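Local coordinates for uncharacterized ACR, COG1565 superfamily (Burkholderia thailandensis, PDB 4F3N), which is of uncharacterised function but has a methyltransferase-type fold, binds S-adenosyl-L-homocysteine, and may act as a protein-arginine methyltransferase, at residues 119-124 and 149-154; 142-147 and 201-206; 271-276 and 337-342; 280-285 and 294-299. All blocks are in the same frame, centred on the assembly; numbering follows the deposited sequence.

In the fold
Helix 118-136 leads into strand 140-144, which turns at the glycines into helix 150-161; interaction 1 closes this first loop by packing the two helices together. Interaction 2 starts from the strand between them and reaches forward to 201-206, so its segments alternate with those of interaction 1. Both are complete before strand 271-274 begins interaction 3, a long closure to 337-342 that brings the antiparallel sheet up against the small mixed sheet. Interaction 4, the return from helix 276-288 to strand 293-298, is nested within it. F281 of interaction 4 packs on F144 of interaction 2 over one face of the seven-stranded methyltransferase sheet, and Y299 adjoins H340 of interaction 3.

Interaction 1 of 4, residues 119-124 and 149-154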
loop_
_atom_site.group_PDB
_atom_site.type_symbol
_atom_site.label_atom_id
_atom_site.label_comp_id
_atom_site.label_asym_id
_atom_site.label_seq_id
_atom_site.Cartn_x
_atom_site.Cartn_y
_atom_site.Cartn_z
ATOM N N PRO A 119 1.113 9.997 -14.242
ATOM C CA PRO A 119 0.219 10.478 -15.345
ATOM C C PRO A 119 -0.545 9.439 -16.183
ATOM O O PRO A 119 -1.747 9.522 -16.274
ATOM C CB PRO A 119 1.166 11.277 -16.265
ATOM C CG PRO A 119 2.188 11.818 -15.316
ATOM C CD PRO A 119 2.393 10.732 -14.255
ATOM N N LEU A 120 0.134 8.493 -16.803
ATOM C CA LEU A 120 -0.554 7.532 -17.642
ATOM C C LEU A 120 -1.412 6.617 -16.745
ATOM O O LEU A 120 -2.526 6.219 -17.100
ATOM C CB LEU A 120 0.476 6.733 -18.409
ATOM C CG LEU A 120 -0.136 5.728 -19.320
ATOM C CD1 LEU A 120 -0.711 6.423 -20.546
ATOM C CD2 LEU A 120 0.936 4.719 -19.694
ATOM N N PHE A 121 -0.865 6.281 -15.581
ATOM C CA PHE A 121 -1.571 5.487 -14.594
ATOM C C PHE A 121 -2.861 6.158 -14.162
ATOM O O PHE A 121 -3.946 5.550 -14.234
ATOM C CB PHE A 121 -0.670 5.149 -13.401
ATOM C CG PHE A 121 -1.360 4.338 -12.358
ATOM C CD1 PHE A 121 -1.397 2.951 -12.442
ATOM C CD2 PHE A 121 -1.945 4.957 -11.261
ATOM C CE1 PHE A 121 -2.033 2.189 -11.472
ATOM C CE2 PHE A 121 -2.601 4.217 -10.271
ATOM C CZ PHE A 121 -2.638 2.823 -10.366
ATOM N N ALA A 122 -2.771 7.434 -13.777
ATOM C CA ALA A 122 -3.956 8.159 -13.328
ATOM C C ALA A 122 -4.987 8.334 -14.459
ATOM O O ALA A 122 -6.201 8.251 -14.235
ATOM C CB ALA A 122 -3.547 9.526 -12.777
ATOM N N GLN A 123 -4.518 8.622 -15.673
ATOM C CA GLN A 123 -5.419 8.744 -16.805
ATOM C C GLN A 123 -6.258 7.482 -17.011
ATOM O O GLN A 123 -7.421 7.548 -17.336
ATOM C CB GLN A 123 -4.654 9.039 -18.083
ATOM C CG GLN A 123 -4.079 10.432 -18.167
ATOM C CD GLN A 123 -3.466 10.618 -19.542
ATOM O OE1 GLN A 123 -2.437 10.021 -19.865
ATOM N NE2 GLN A 123 -4.173 11.334 -20.401
ATOM N N THR A 124 -5.621 6.332 -16.849
ATOM C CA THR A 124 -6.296 5.074 -17.016
ATOM C C THR A 124 -7.197 4.774 -15.850
ATOM O O THR A 124 -8.329 4.357 -16.055
ATOM C CB THR A 124 -5.275 3.938 -17.223
ATOM O OG1 THR A 124 -4.437 4.294 -18.334
ATOM C CG2 THR A 124 -6.008 2.578 -17.508
ATOM N N GLY A 149 1.355 13.512 -3.783
ATOM C CA GLY A 149 0.216 14.077 -4.452
ATOM C C GLY A 149 0.188 13.934 -5.967
ATOM O O GLY A 149 -0.670 14.509 -6.610
ATOM N N LYS A 150 1.108 13.180 -6.526
ATOM C CA LYS A 150 1.135 12.989 -8.001
ATOM C C LYS A 150 -0.094 12.269 -8.541
ATOM O O LYS A 150 -0.663 12.652 -9.586
ATOM C CB LYS A 150 2.394 12.251 -8.431
ATOM C CG LYS A 150 3.655 13.041 -8.272
ATOM C CD LYS A 150 4.811 12.261 -8.882
ATOM C CE LYS A 150 6.167 12.774 -8.428
ATOM N NZ LYS A 150 6.344 14.199 -8.810
ATOM N N LEU A 151 -0.551 11.242 -7.841
ATOM C CA LEU A 151 -1.762 10.540 -8.282
ATOM C C LEU A 151 -2.994 11.422 -8.171
ATOM O O LEU A 151 -3.834 11.423 -9.059
ATOM C CB LEU A 151 -1.974 9.252 -7.488
ATOM C CG LEU A 151 -3.218 8.429 -7.869
ATOM C CD1 LEU A 151 -3.130 7.969 -9.295
ATOM C CD2 LEU A 151 -3.321 7.151 -7.013
ATOM N N ALA A 152 -3.096 12.191 -7.077
ATOM C CA ALA A 152 -4.238 13.077 -6.885
ATOM C C ALA A 152 -4.284 14.089 -8.029
ATOM O O ALA A 152 -5.351 14.311 -8.614
ATOM C CB ALA A 152 -4.154 13.812 -5.513
ATOM N N ALA A 153 -3.150 14.720 -8.340
ATOM C CA ALA A 153 -3.133 15.721 -9.410
ATOM C C ALA A 153 -3.551 15.088 -10.738
ATOM O O ALA A 153 -4.380 15.653 -11.487
ATOM C CB ALA A 153 -1.771 16.378 -9.516
ATOM N N GLY A 154 -3.043 13.872 -11.001
ATOM C CA GLY A 154 -3.348 13.154 -12.227
ATOM C C GLY A 154 -4.794 12.732 -12.304
ATOM O O GLY A 154 -5.411 12.809 -13.381
#
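A122 and G154 bring two helices close together, with L151 and F121 packing beside them. The short helical segments 119-124 and 150-154 cross at -50°, their axes 8.6 Å apart. The methyl of A122 points toward the other helix and rests on its backbone, with CB 3.5 Å from G154 C. With no side chain of its own, G154 lets that methyl settle directly on the backbone. L151 CD1 lies beside the same alanine, 3.8 Å from A122 CB, and also meets the F121 ring in its plane, 3.8 Å from F121 CD2. The methyl therefore touches the rim of the phenyl group and not its face. Both larger side chains hold CG opposite the backbone N (chi1 180° for F121 and -180° for L151), which brings their ends toward the facing helix. Helix 150-161 follows the glycine-rich turn after strand 140-144, and its L151 also lies close to N214, which contacts S-adenosyl-L-homocysteine when that ligand is bound. F121 also touches L397 of helix 384-398. With carbon meeting carbon throughout, the contact relies on close shape matching and the burial of apolar surface to hold the helices together.

Interaction 2 of 4, residues 142-147 and 201-206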
loop_
_atom_site.group_PDB
_atom_site.type_symbol
_atom_site.label_atom_id
_atom_site.label_comp_id
_atom_site.label_asym_id
_atom_site.label_seq_id
_atom_site.Cartn_x
_atom_site.Cartn_y
_atom_site.Cartn_z
ATOM N N MET A 142 -11.727 9.999 -2.213
ATOM C CA MET A 142 -10.905 10.086 -1.016
ATOM C C MET A 142 -9.685 9.197 -1.204
ATOM O O MET A 142 -9.808 8.001 -1.453
ATOM C CB MET A 142 -11.669 9.641 0.261
ATOM C CG MET A 142 -10.736 9.591 1.454
ATOM S SD MET A 142 -11.553 8.825 2.867
ATOM C CE MET A 142 -12.289 10.271 3.283
ATOM N N GLU A 143 -8.501 9.779 -1.094
ATOM C CA GLU A 143 -7.277 9.008 -1.222
ATOM C C GLU A 143 -6.598 8.922 0.154
ATOM O O GLU A 143 -6.421 9.916 0.869
ATOM C CB GLU A 143 -6.346 9.620 -2.292
ATOM C CG GLU A 143 -5.112 8.764 -2.445
ATOM C CD GLU A 143 -4.109 9.219 -3.465
ATOM O OE1 GLU A 143 -4.280 10.289 -4.050
ATOM O OE2 GLU A 143 -3.130 8.446 -3.644
ATOM N N PHE A 144 -6.215 7.718 0.549
ATOM C CA PHE A 144 -5.511 7.557 1.828
ATOM C C PHE A 144 -4.039 7.597 1.530
ATOM O O PHE A 144 -3.591 6.933 0.609
ATOM C CB PHE A 144 -5.898 6.214 2.515
ATOM C CG PHE A 144 -5.242 6.020 3.878
ATOM C CD1 PHE A 144 -5.837 6.507 5.027
ATOM C CD2 PHE A 144 -3.983 5.426 3.981
ATOM C CE1 PHE A 144 -5.209 6.355 6.273
ATOM C CE2 PHE A 144 -3.343 5.259 5.214
ATOM C CZ PHE A 144 -3.949 5.745 6.367
ATOM N N GLY A 145 -3.299 8.370 2.358
ATOM C CA GLY A 145 -1.845 8.528 2.250
ATOM C C GLY A 145 -1.504 9.620 1.249
ATOM O O GLY A 145 -1.384 10.777 1.612
ATOM N N ALA A 146 -1.444 9.215 -0.013
ATOM C CA ALA A 146 -1.403 10.075 -1.226
ATOM C C ALA A 146 0.000 10.441 -1.651
ATOM O O ALA A 146 0.195 11.149 -2.652
ATOM C CB ALA A 146 -2.325 11.303 -1.162
ATOM N N GLY A 147 1.002 9.919 -0.929
ATOM C CA GLY A 147 2.405 10.211 -1.325
ATOM C C GLY A 147 2.730 11.701 -1.424
ATOM O O GLY A 147 2.459 12.450 -0.501
ATOM N N ASP A 201 -7.559 14.545 8.892
ATOM C CA ASP A 201 -6.646 14.021 9.884
ATOM C C ASP A 201 -6.956 12.544 10.236
ATOM O O ASP A 201 -6.134 11.870 10.864
ATOM C CB ASP A 201 -6.739 14.842 11.164
ATOM C CG ASP A 201 -6.315 16.295 10.954
ATOM O OD1 ASP A 201 -5.767 16.590 9.888
ATOM O OD2 ASP A 201 -6.524 17.131 11.850
ATOM N N ALA A 202 -8.134 12.074 9.862
ATOM C CA ALA A 202 -8.563 10.702 10.151
ATOM C C ALA A 202 -9.640 10.286 9.172
ATOM O O ALA A 202 -10.254 11.130 8.543
ATOM C CB ALA A 202 -9.083 10.613 11.570
ATOM N N LEU A 203 -9.882 8.994 9.012
ATOM C CA LEU A 203 -11.032 8.595 8.209
ATOM C C LEU A 203 -12.315 9.152 8.860
ATOM O O LEU A 203 -12.472 9.096 10.086
ATOM C CB LEU A 203 -11.122 7.075 8.095
ATOM C CG LEU A 203 -10.017 6.332 7.351
ATOM C CD1 LEU A 203 -10.137 4.824 7.557
ATOM C CD2 LEU A 203 -10.028 6.692 5.872
ATOM N N PRO A 204 -13.254 9.673 8.056
ATOM C CA PRO A 204 -14.579 10.065 8.583
ATOM C C PRO A 204 -15.427 8.820 8.949
ATOM O O PRO A 204 -15.064 7.710 8.557
ATOM C CB PRO A 204 -15.196 10.807 7.408
ATOM C CG PRO A 204 -14.667 10.067 6.238
ATOM C CD PRO A 204 -13.226 9.756 6.582
ATOM N N GLU A 205 -16.518 9.023 9.690
ATOM C CA GLU A 205 -17.414 7.912 10.087
ATOM C C GLU A 205 -18.136 7.320 8.894
ATOM O O GLU A 205 -18.410 6.111 8.839
ATOM C CB GLU A 205 -18.424 8.408 11.135
ATOM N N ARG A 206 -18.447 8.175 7.927
ATOM C CA ARG A 206 -19.201 7.765 6.751
ATOM C C ARG A 206 -18.670 8.468 5.529
ATOM O O ARG A 206 -18.196 9.618 5.592
ATOM C CB ARG A 206 -20.700 8.057 6.916
#
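M142 and F144 face the loop 201-206 through L203 and P204, and every contact between them is apolar. The tightest is between M142 and P204, which meet tip to tip: M142 CE is 3.5 Å from P204 CD, closer than carbons usually pack. The thioether is extended through its first two torsions and bends only at the last (chi3 -83°), which turns the methyl onto the proline ring. An unbranched, flexible methionine is well suited to follow such a surface, while the rigid proline offers a fixed one.

The second group of contacts gathers at one leucine methyl. L203 lies at about a right angle to M142, with CD2 4.0 Å from M142 SD. The same CD2 comes within 4.3 Å of F144 CD1, approaching the ring obliquely. CD2 alone thus serves both strand side chains, which are two residues apart and so emerge on the same face of the strand, while the other branch, CD1, turns to T284 and V285 of helix 276-288.

Strand 140-144 lies within the seven-stranded sheet, with M142 bonded through its backbone to V210 and V212 of strand 210-214, and E143 to A170 and V172 of strand 168-172. L203 also touches V172 from that second strand. Helix 276-288 packs against both partners: its M288 meets L203 and P204, and F281 meets the F144 ring.

Interaction 3 of 4, residues 271-276 and 337-342; sequences VTETHD and ITAHVE
H275 has the most surface buried here: its imidazole lies against 337-342 with one side, which meets H340 O and the backbone N and CB of E342. Its NE2 donates a weak hydrogen bond to H340 O at 3.1 Å; the N-H...O angle of 123° is far from straight, and the oxygen approaches the ring obliquely. With CG opposite the carbonyl carbon (chi1 -48°), the ring reaches the other segment and places CE1 3.6 Å from E342 CB. E342 N lies above one ring face, offset toward the rim. On the other nitrogen, ND1 is 3.0 Å from a water, which in turn donates to E342 OE1 at 3.2 Å. Histidine suits this position because its two nitrogens serve different polar partners while CE1 packs on the CB methylene of E342.

Strand 271-274 belongs to the antiparallel sheet, and 337-342 to a broken strand of the small mixed sheet, so the contact joins two sheets just where each strand gives way to a helix: H275 and E342 both occupy N-cap positions. The E342 side chain performs its capping role through OE2, which accepts from A345 N, while its chain bends at chi2 (-84°) and carries the carboxylate away from the imidazole.

A339 directs its small methyl at E273, with CB 4.1 Å from E273 CG; alanine's short side chain allows that CG to lie alongside it. The carboxylate of E273 is engaged by Y306 OH and by the backbone N atoms of T315 and L316.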
loop_
_atom_site.group_PDB
_atom_site.type_symbol
_atom_site.label_atom_id
_atom_site.label_comp_id
_atom_site.label_asym_id
_atom_site.label_seq_id
_atom_site.Cartn_x
_atom_site.Cartn_y
_atom_site.Cartn_z
ATOM N N VAL A 271 9.519 -18.359 7.786
ATOM C CA VAL A 271 9.317 -17.076 8.439
ATOM C C VAL A 271 8.473 -16.250 7.485
ATOM O O VAL A 271 8.726 -16.247 6.300
ATOM C CB VAL A 271 10.643 -16.366 8.793
ATOM C CG1 VAL A 271 10.360 -15.019 9.495
ATOM C CG2 VAL A 271 11.466 -17.229 9.741
ATOM N N THR A 272 7.423 -15.610 7.998
ATOM C CA THR A 272 6.516 -14.865 7.138
ATOM C C THR A 272 5.806 -13.773 7.933
ATOM O O THR A 272 6.057 -13.576 9.135
ATOM C CB THR A 272 5.523 -15.816 6.425
ATOM O OG1 THR A 272 4.918 -15.123 5.327
ATOM C CG2 THR A 272 4.445 -16.384 7.438
ATOM N N GLU A 273 4.921 -13.050 7.264
ATOM C CA GLU A 273 4.272 -11.879 7.845
ATOM C C GLU A 273 2.809 -12.144 8.003
ATOM O O GLU A 273 2.214 -12.840 7.166
ATOM C CB GLU A 273 4.385 -10.667 6.910
ATOM C CG GLU A 273 5.775 -10.250 6.538
ATOM C CD GLU A 273 6.371 -11.126 5.459
ATOM O OE1 GLU A 273 5.593 -11.613 4.601
ATOM O OE2 GLU A 273 7.602 -11.342 5.468
ATOM N N THR A 274 2.235 -11.599 9.082
ATOM C CA THR A 274 0.816 -11.374 9.189
ATOM C C THR A 274 0.488 -9.860 9.077
ATOM O O THR A 274 1.332 -8.990 9.348
ATOM C CB THR A 274 0.203 -11.986 10.465
ATOM O OG1 THR A 274 0.716 -11.320 11.618
ATOM C CG2 THR A 274 0.551 -13.489 10.559
ATOM N N HIS A 275 -0.749 -9.590 8.660
ATOM C CA HIS A 275 -1.207 -8.256 8.232
ATOM C C HIS A 275 -2.389 -7.734 8.992
ATOM O O HIS A 275 -3.332 -7.187 8.397
ATOM C CB HIS A 275 -1.517 -8.269 6.731
ATOM C CG HIS A 275 -0.429 -8.889 5.919
ATOM N ND1 HIS A 275 -0.378 -10.203 5.710
ATOM C CD2 HIS A 275 0.616 -8.333 5.238
ATOM C CE1 HIS A 275 0.687 -10.481 4.964
ATOM N NE2 HIS A 275 1.303 -9.337 4.682
ATOM N N ASP A 276 -2.375 -7.895 10.322
ATOM C CA ASP A 276 -3.506 -7.446 11.164
ATOM C C ASP A 276 -3.830 -5.959 10.930
ATOM O O ASP A 276 -5.020 -5.594 10.884
ATOM C CB ASP A 276 -3.275 -7.694 12.662
ATOM C CG ASP A 276 -3.233 -9.176 13.028
ATOM O OD1 ASP A 276 -3.994 -9.964 12.481
ATOM O OD2 ASP A 276 -2.451 -9.553 13.899
ATOM N N ILE A 337 10.394 0.160 4.971
ATOM C CA ILE A 337 10.195 -1.250 5.284
ATOM C C ILE A 337 8.799 -1.592 4.757
ATOM O O ILE A 337 7.829 -0.896 5.094
ATOM C CB ILE A 337 10.230 -1.566 6.807
ATOM C CG1 ILE A 337 11.556 -1.073 7.458
ATOM C CG2 ILE A 337 10.055 -3.083 7.002
ATOM C CD1 ILE A 337 11.580 -1.126 8.988
ATOM N N THR A 338 8.689 -2.587 3.876
ATOM C CA THR A 338 7.379 -2.939 3.328
ATOM C C THR A 338 7.223 -4.446 3.359
ATOM O O THR A 338 8.168 -5.177 3.485
ATOM C CB THR A 338 7.189 -2.481 1.844
ATOM O OG1 THR A 338 8.174 -3.108 1.017
ATOM C CG2 THR A 338 7.304 -0.977 1.710
ATOM N N ALA A 339 5.997 -4.899 3.241
ATOM C CA ALA A 339 5.724 -6.302 3.040
ATOM C C ALA A 339 4.727 -6.364 1.910
ATOM O O ALA A 339 3.978 -5.437 1.720
ATOM C CB ALA A 339 5.097 -6.912 4.269
ATOM N N HIS A 340 4.691 -7.455 1.176
ATOM C CA HIS A 340 3.646 -7.629 0.156
ATOM C C HIS A 340 2.310 -7.808 0.821
ATOM O O HIS A 340 2.222 -8.087 2.020
ATOM C CB HIS A 340 3.961 -8.842 -0.680
ATOM C CG HIS A 340 5.089 -8.660 -1.657
ATOM N ND1 HIS A 340 6.241 -7.940 -1.381
ATOM C CD2 HIS A 340 5.237 -9.149 -2.941
ATOM C CE1 HIS A 340 7.039 -7.964 -2.463
ATOM N NE2 HIS A 340 6.439 -8.712 -3.412
ATOM N N VAL A 341 1.236 -7.617 0.071
ATOM C CA VAL A 341 -0.082 -7.724 0.581
ATOM C C VAL A 341 -0.644 -9.115 0.367
ATOM O O VAL A 341 -0.460 -9.726 -0.704
ATOM C CB VAL A 341 -0.967 -6.652 -0.113
ATOM C CG1 VAL A 341 -2.429 -6.819 0.243
ATOM C CG2 VAL A 341 -0.436 -5.277 0.227
ATOM N N GLU A 342 -1.360 -9.612 1.371
ATOM C CA GLU A 342 -1.987 -10.935 1.295
ATOM C C GLU A 342 -3.457 -10.707 1.007
ATOM O O GLU A 342 -4.238 -10.321 1.889
ATOM C CB GLU A 342 -1.698 -11.714 2.580
ATOM C CG GLU A 342 -2.007 -13.195 2.465
ATOM C CD GLU A 342 -3.448 -13.480 2.719
ATOM O OE1 GLU A 342 -3.789 -13.665 3.895
ATOM O OE2 GLU A 342 -4.232 -13.510 1.760
HETATM O O HOH W 1 -3.059 -11.463 6.109
#

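Interaction 4 of 4, residues 280-285 and 294-299; sequences AFVRTV and AFFIDY
Helix 280-285 lies over strand 294-298, and the two run nearly antiparallel, at 158°, with their axes 10.9 Å apart. This is a layer of the alpha/beta sandwich expected of the methyltransferase superfamily: the helix covers one face of the central sheet, and the chain then turns back to lay down the strand beneath it. The backbones come nearest at V285 and A294. F296, the residue with the most surface buried here, points from the strand toward the helix to meet three helical side chains. V282 CG2 sits over one face of its ring, 4.2 Å from F296 CZ, while V285 CG1 lies at its edge. The side chains of F281 and F296 cross obliquely, and F296 CE1 lies at the edge of the F281 ring, near its plane, 3.7 Å from F281 CE2. A flat ring suits the F296 position, since it can offer a face to one valine and its rim to the other. V285 CG2 packs on one face of the F281 ring. A294, with only a methyl, fits where the helix comes closest, its CB 4.1 Å from V285 CG1.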
loop_
_atom_site.group_PDB
_atom_site.type_symbol
_atom_site.label_atom_id
_atom_site.label_comp_id
_atom_site.label_asym_id
_atom_site.label_seq_id
_atom_site.Cartn_x
_atom_site.Cartn_y
_atom_site.Cartn_z
ATOM N N ALA A 280 -7.361 -4.482 9.601
ATOM C CA ALA A 280 -8.090 -3.564 10.453
ATOM C C ALA A 280 -8.461 -2.363 9.638
ATOM O O ALA A 280 -9.592 -1.871 9.723
ATOM C CB ALA A 280 -7.234 -3.135 11.636
ATOM N N PHE A 281 -7.505 -1.907 8.820
ATOM C CA PHE A 281 -7.737 -0.722 7.959
ATOM C C PHE A 281 -8.810 -0.939 6.918
ATOM O O PHE A 281 -9.703 -0.111 6.764
ATOM C CB PHE A 281 -6.426 -0.334 7.288
ATOM C CG PHE A 281 -6.537 0.827 6.327
ATOM C CD1 PHE A 281 -6.686 2.124 6.794
ATOM C CD2 PHE A 281 -6.482 0.622 4.969
ATOM C CE1 PHE A 281 -6.813 3.188 5.911
ATOM C CE2 PHE A 281 -6.567 1.708 4.080
ATOM C CZ PHE A 281 -6.736 2.972 4.554
ATOM N N VAL A 282 -8.759 -2.066 6.222
ATOM C CA VAL A 282 -9.761 -2.382 5.213
ATOM C C VAL A 282 -11.147 -2.563 5.839
ATOM O O VAL A 282 -12.140 -2.067 5.307
ATOM C CB VAL A 282 -9.337 -3.567 4.353
ATOM C CG1 VAL A 282 -10.470 -4.065 3.397
ATOM C CG2 VAL A 282 -8.096 -3.159 3.566
ATOM N N ARG A 283 -11.214 -3.191 7.020
ATOM C CA ARG A 283 -12.494 -3.265 7.705
ATOM C C ARG A 283 -13.035 -1.878 7.960
ATOM O O ARG A 283 -14.222 -1.662 7.770
ATOM C CB ARG A 283 -12.373 -4.026 9.018
ATOM C CG ARG A 283 -12.123 -5.507 8.822
ATOM C CD ARG A 283 -12.021 -6.185 10.175
ATOM N NE ARG A 283 -11.910 -7.632 10.062
ATOM C CZ ARG A 283 -11.505 -8.444 11.037
ATOM N NH1 ARG A 283 -11.162 -7.970 12.236
ATOM N NH2 ARG A 283 -11.478 -9.756 10.828
ATOM N N THR A 284 -12.188 -0.978 8.452
ATOM C CA THR A 284 -12.618 0.367 8.828
ATOM C C THR A 284 -13.101 1.119 7.594
ATOM O O THR A 284 -14.118 1.777 7.630
ATOM C CB THR A 284 -11.483 1.142 9.538
ATOM O OG1 THR A 284 -11.111 0.421 10.745
ATOM C CG2 THR A 284 -11.876 2.548 9.835
ATOM N N VAL A 285 -12.348 1.029 6.504
ATOM C CA VAL A 285 -12.773 1.672 5.242
ATOM C C VAL A 285 -14.104 1.164 4.711
ATOM O O VAL A 285 -14.972 1.942 4.292
ATOM C CB VAL A 285 -11.676 1.506 4.170
ATOM C CG1 VAL A 285 -12.161 2.036 2.802
ATOM C CG2 VAL A 285 -10.404 2.197 4.659
ATOM N N ALA A 294 -14.104 1.213 -3.255
ATOM C CA ALA A 294 -12.770 1.403 -2.667
ATOM C C ALA A 294 -11.847 0.530 -3.482
ATOM O O ALA A 294 -12.111 -0.681 -3.615
ATOM C CB ALA A 294 -12.701 1.058 -1.176
ATOM N N PHE A 295 -10.823 1.141 -4.073
ATOM C CA PHE A 295 -9.799 0.452 -4.857
ATOM C C PHE A 295 -8.493 0.453 -4.079
ATOM O O PHE A 295 -8.065 1.521 -3.644
ATOM C CB PHE A 295 -9.520 1.185 -6.158
ATOM C CG PHE A 295 -10.709 1.245 -7.127
ATOM C CD1 PHE A 295 -10.830 0.305 -8.161
ATOM C CD2 PHE A 295 -11.647 2.225 -7.001
ATOM C CE1 PHE A 295 -11.874 0.364 -9.079
ATOM C CE2 PHE A 295 -12.695 2.296 -7.896
ATOM C CZ PHE A 295 -12.796 1.370 -8.934
ATOM N N PHE A 296 -7.891 -0.725 -3.906
ATOM C CA PHE A 296 -6.540 -0.864 -3.369
ATOM C C PHE A 296 -5.619 -1.451 -4.403
ATOM O O PHE A 296 -5.952 -2.466 -4.999
ATOM C CB PHE A 296 -6.553 -1.717 -2.101
ATOM C CG PHE A 296 -7.396 -1.124 -1.008
ATOM C CD1 PHE A 296 -6.937 -0.053 -0.243
ATOM C CD2 PHE A 296 -8.662 -1.610 -0.768
ATOM C CE1 PHE A 296 -7.726 0.482 0.788
ATOM C CE2 PHE A 296 -9.468 -1.036 0.213
ATOM C CZ PHE A 296 -8.994 -0.010 0.988
ATOM N N ILE A 297 -4.516 -0.764 -4.680
ATOM C CA ILE A 297 -3.533 -1.166 -5.652
ATOM C C ILE A 297 -2.261 -1.479 -4.892
ATOM O O ILE A 297 -1.781 -0.629 -4.118
ATOM C CB ILE A 297 -3.219 -0.022 -6.647
ATOM C CG1 ILE A 297 -4.550 0.449 -7.299
ATOM C CG2 ILE A 297 -2.223 -0.503 -7.734
ATOM C CD1 ILE A 297 -4.911 1.877 -6.955
ATOM N N ASP A 298 -1.731 -2.676 -5.070
ATOM C CA ASP A 298 -0.519 -3.041 -4.341
ATOM C C ASP A 298 0.059 -4.335 -4.845
ATOM O O ASP A 298 -0.604 -5.139 -5.517
ATOM C CB ASP A 298 -0.821 -3.144 -2.838
ATOM C CG ASP A 298 0.169 -2.436 -1.960
ATOM O OD1 ASP A 298 1.406 -2.474 -2.250
ATOM O OD2 ASP A 298 -0.281 -1.822 -0.959
ATOM N N TYR A 299 1.315 -4.540 -4.489
ATOM C CA TYR A 299 1.984 -5.802 -4.776
ATOM C C TYR A 299 1.677 -6.862 -3.732
ATOM O O TYR A 299 1.613 -6.604 -2.513
ATOM C CB TYR A 299 3.475 -5.569 -4.945
ATOM C CG TYR A 299 4.137 -4.670 -3.897
ATOM C CD1 TYR A 299 4.260 -3.280 -4.099
ATOM C CD2 TYR A 299 4.641 -5.197 -2.723
ATOM C CE1 TYR A 299 4.895 -2.467 -3.175
ATOM C CE2 TYR A 299 5.261 -4.368 -1.765
ATOM C CZ TYR A 299 5.387 -3.016 -2.009
ATOM O OH TYR A 299 5.991 -2.197 -1.079
#